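Local coordinates for neutral proteinase inhibitor ScNPI (Streptomyces caespitosus, PDB 4HWX), which probably inhibits serine peptidases such as subtilisins and, as a homodimeric single-domain inhibitor with two faces, a second peptidase class as well, at residues F11-G16 against D75-T80. Residues are numbered along the deposited sequence; the frame is centred on the assembly and turned at random.
Sequences FTVIQG and DPVTVT
Thr-12 and Thr-80 each hold OG1 between their own backbone N and carbonyl carbon (chi1 70° for Thr-80), and this turns the two hydroxyls toward one another, Thr-12 OG1 donating to Thr-80 OG1 at 2.7 Å. Thr-80 CG2, anti to its carbonyl carbon, meets the end of Ile-14: the two side chains cross at about a right angle, with Ile-14 CD1 3.6 Å from Thr-80 CG2. A valine in place of Thr-80 would probably leave the Thr-12 hydroxyl without its acceptor in a buried setting.

Strands 11-15 and 77-80 run antiparallel. Thr-12/Thr-80 and Ile-14/Thr-78 are hydrogen-bonded pairs; the latter is the straighter at the hydrogen (about 167° against 157°), with Ile-14 N to Thr-78 O at 2.7 Å and both of its bonds in the carbonyl planes. In the former, Thr-12 N stands above the plane of the Thr-80 carbonyl. The ladder is prolonged past the strand end by Gly-16 N, 2.9 Å from Pro-76 O, while Thr-78 OG1 reaches Gly-16 O at 2.8 Å. With its positive phi, Gly-16 has a backbone in which a CB would press on the preceding carbonyl oxygen.

On the other face, Val-13 sends its branches two ways: CG1 lies 3.5 Å from Val-77 CG2, and CG2 4.1 Å from Val-79 CG1.

These are central strands of the antiparallel sheet of the subtilisin-inhibitor fold: strand 23-32 flanks 11-15 and strand 88-96 flanks 77-80, where Thr-95 OG1 also bonds Thr-78 OG1. The valine face packs against Met-102 of helix 99-105, whereas Thr-12, Ile-14 and Thr-80 lie against Arg-89 of the second subunit, on the side facing the dimer partner.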
loop_
_atom_site.group_PDB
_atom_site.type_symbol
_atom_site.label_atom_id
_atom_site.label_comp_id
_atom_site.label_asym_id
_atom_site.label_seq_id
_atom_site.Cartn_x
_atom_site.Cartn_y
_atom_site.Cartn_z
ATOM N N PHE A 11 -3.724 -2.995 -3.321
ATOM C CA PHE A 11 -5.119 -2.784 -3.700
ATOM C C PHE A 11 -6.028 -3.534 -2.753
ATOM O O PHE A 11 -5.738 -4.676 -2.424
ATOM C CB PHE A 11 -5.376 -3.246 -5.144
ATOM C CG PHE A 11 -4.431 -2.594 -6.125
ATOM C CD1 PHE A 11 -4.618 -1.274 -6.519
ATOM C CD2 PHE A 11 -3.328 -3.286 -6.617
ATOM C CE1 PHE A 11 -3.715 -0.653 -7.383
ATOM C CE2 PHE A 11 -2.428 -2.669 -7.492
ATOM C CZ PHE A 11 -2.646 -1.367 -7.889
ATOM N N THR A 12 -7.103 -2.905 -2.283
ATOM C CA THR A 12 -8.038 -3.599 -1.393
ATOM C C THR A 12 -9.481 -3.355 -1.856
ATOM O O THR A 12 -9.778 -2.400 -2.592
ATOM C CB THR A 12 -7.877 -3.240 0.111
ATOM O OG1 THR A 12 -8.665 -2.104 0.463
ATOM C CG2 THR A 12 -6.415 -3.109 0.581
ATOM N N VAL A 13 -10.368 -4.237 -1.409
ATOM C CA VAL A 13 -11.808 -4.134 -1.632
ATOM C C VAL A 13 -12.437 -4.223 -0.242
ATOM O O VAL A 13 -12.216 -5.200 0.485
ATOM C CB VAL A 13 -12.346 -5.188 -2.630
ATOM C CG1 VAL A 13 -13.851 -5.065 -2.788
ATOM C CG2 VAL A 13 -11.655 -5.086 -3.980
ATOM N N ILE A 14 -13.195 -3.177 0.120
ATOM C CA ILE A 14 -13.798 -3.005 1.428
ATOM C C ILE A 14 -15.332 -3.096 1.392
ATOM O O ILE A 14 -15.979 -2.498 0.530
ATOM C CB ILE A 14 -13.332 -1.627 2.001
ATOM C CG1 ILE A 14 -11.793 -1.553 2.097
ATOM C CG2 ILE A 14 -13.983 -1.339 3.353
ATOM C CD1 ILE A 14 -11.241 -0.099 2.404
ATOM N N GLN A 15 -15.905 -3.834 2.357
ATOM C CA GLN A 15 -17.353 -3.930 2.517
ATOM C C GLN A 15 -17.790 -2.690 3.300
ATOM O O GLN A 15 -17.520 -2.589 4.508
ATOM C CB GLN A 15 -17.730 -5.235 3.239
ATOM C CG GLN A 15 -19.232 -5.497 3.317
ATOM C CD GLN A 15 -19.506 -6.699 4.189
ATOM O OE1 GLN A 15 -19.699 -7.819 3.701
ATOM N NE2 GLN A 15 -19.448 -6.509 5.500
ATOM N N GLY A 16 -18.369 -1.723 2.590
ATOM C CA GLY A 16 -18.779 -0.444 3.163
ATOM C C GLY A 16 -18.284 0.753 2.370
ATOM O O GLY A 16 -17.803 0.610 1.240
ATOM N N ASP A 75 -25.588 -1.057 -1.109
ATOM C CA ASP A 75 -24.811 -1.938 -0.245
ATOM C C ASP A 75 -23.382 -1.653 -0.666
ATOM O O ASP A 75 -22.828 -2.372 -1.495
ATOM C CB ASP A 75 -25.273 -3.402 -0.426
ATOM C CG ASP A 75 -24.760 -4.355 0.623
ATOM O OD1 ASP A 75 -23.909 -3.929 1.459
ATOM O OD2 ASP A 75 -25.240 -5.512 0.650
ATOM N N PRO A 76 -22.855 -0.492 -0.210
ATOM C CA PRO A 76 -21.589 0.025 -0.749
ATOM C C PRO A 76 -20.374 -0.869 -0.575
ATOM O O PRO A 76 -20.228 -1.613 0.408
ATOM C CB PRO A 76 -21.405 1.363 -0.017
ATOM C CG PRO A 76 -22.253 1.243 1.226
ATOM C CD PRO A 76 -23.453 0.481 0.732
ATOM N N VAL A 77 -19.509 -0.784 -1.586
ATOM C CA VAL A 77 -18.250 -1.500 -1.708
ATOM C C VAL A 77 -17.215 -0.473 -2.188
ATOM O O VAL A 77 -17.466 0.263 -3.150
ATOM C CB VAL A 77 -18.353 -2.783 -2.607
ATOM C CG1 VAL A 77 -18.848 -2.468 -4.022
ATOM C CG2 VAL A 77 -17.022 -3.531 -2.671
ATOM N N THR A 78 -16.068 -0.408 -1.495
ATOM C CA THR A 78 -15.033 0.585 -1.787
ATOM C C THR A 78 -13.737 -0.079 -2.216
ATOM O O THR A 78 -13.288 -1.039 -1.598
ATOM C CB THR A 78 -14.851 1.476 -0.537
ATOM O OG1 THR A 78 -16.104 2.137 -0.293
ATOM C CG2 THR A 78 -13.700 2.524 -0.676
ATOM N N VAL A 79 -13.149 0.432 -3.297
ATOM C CA VAL A 79 -11.853 -0.018 -3.793
ATOM C C VAL A 79 -10.820 1.006 -3.335
ATOM O O VAL A 79 -11.130 2.198 -3.257
ATOM C CB VAL A 79 -11.788 -0.270 -5.321
ATOM C CG1 VAL A 79 -12.637 -1.465 -5.722
ATOM C CG2 VAL A 79 -12.163 0.968 -6.144
ATOM N N THR A 80 -9.621 0.542 -2.987
ATOM C CA THR A 80 -8.525 1.417 -2.553
ATOM C C THR A 80 -7.267 1.070 -3.318
ATOM O O THR A 80 -7.097 -0.070 -3.748
ATOM C CB THR A 80 -8.255 1.342 -1.033
ATOM O OG1 THR A 80 -7.689 0.073 -0.700
ATOM C CG2 THR A 80 -9.474 1.644 -0.183
#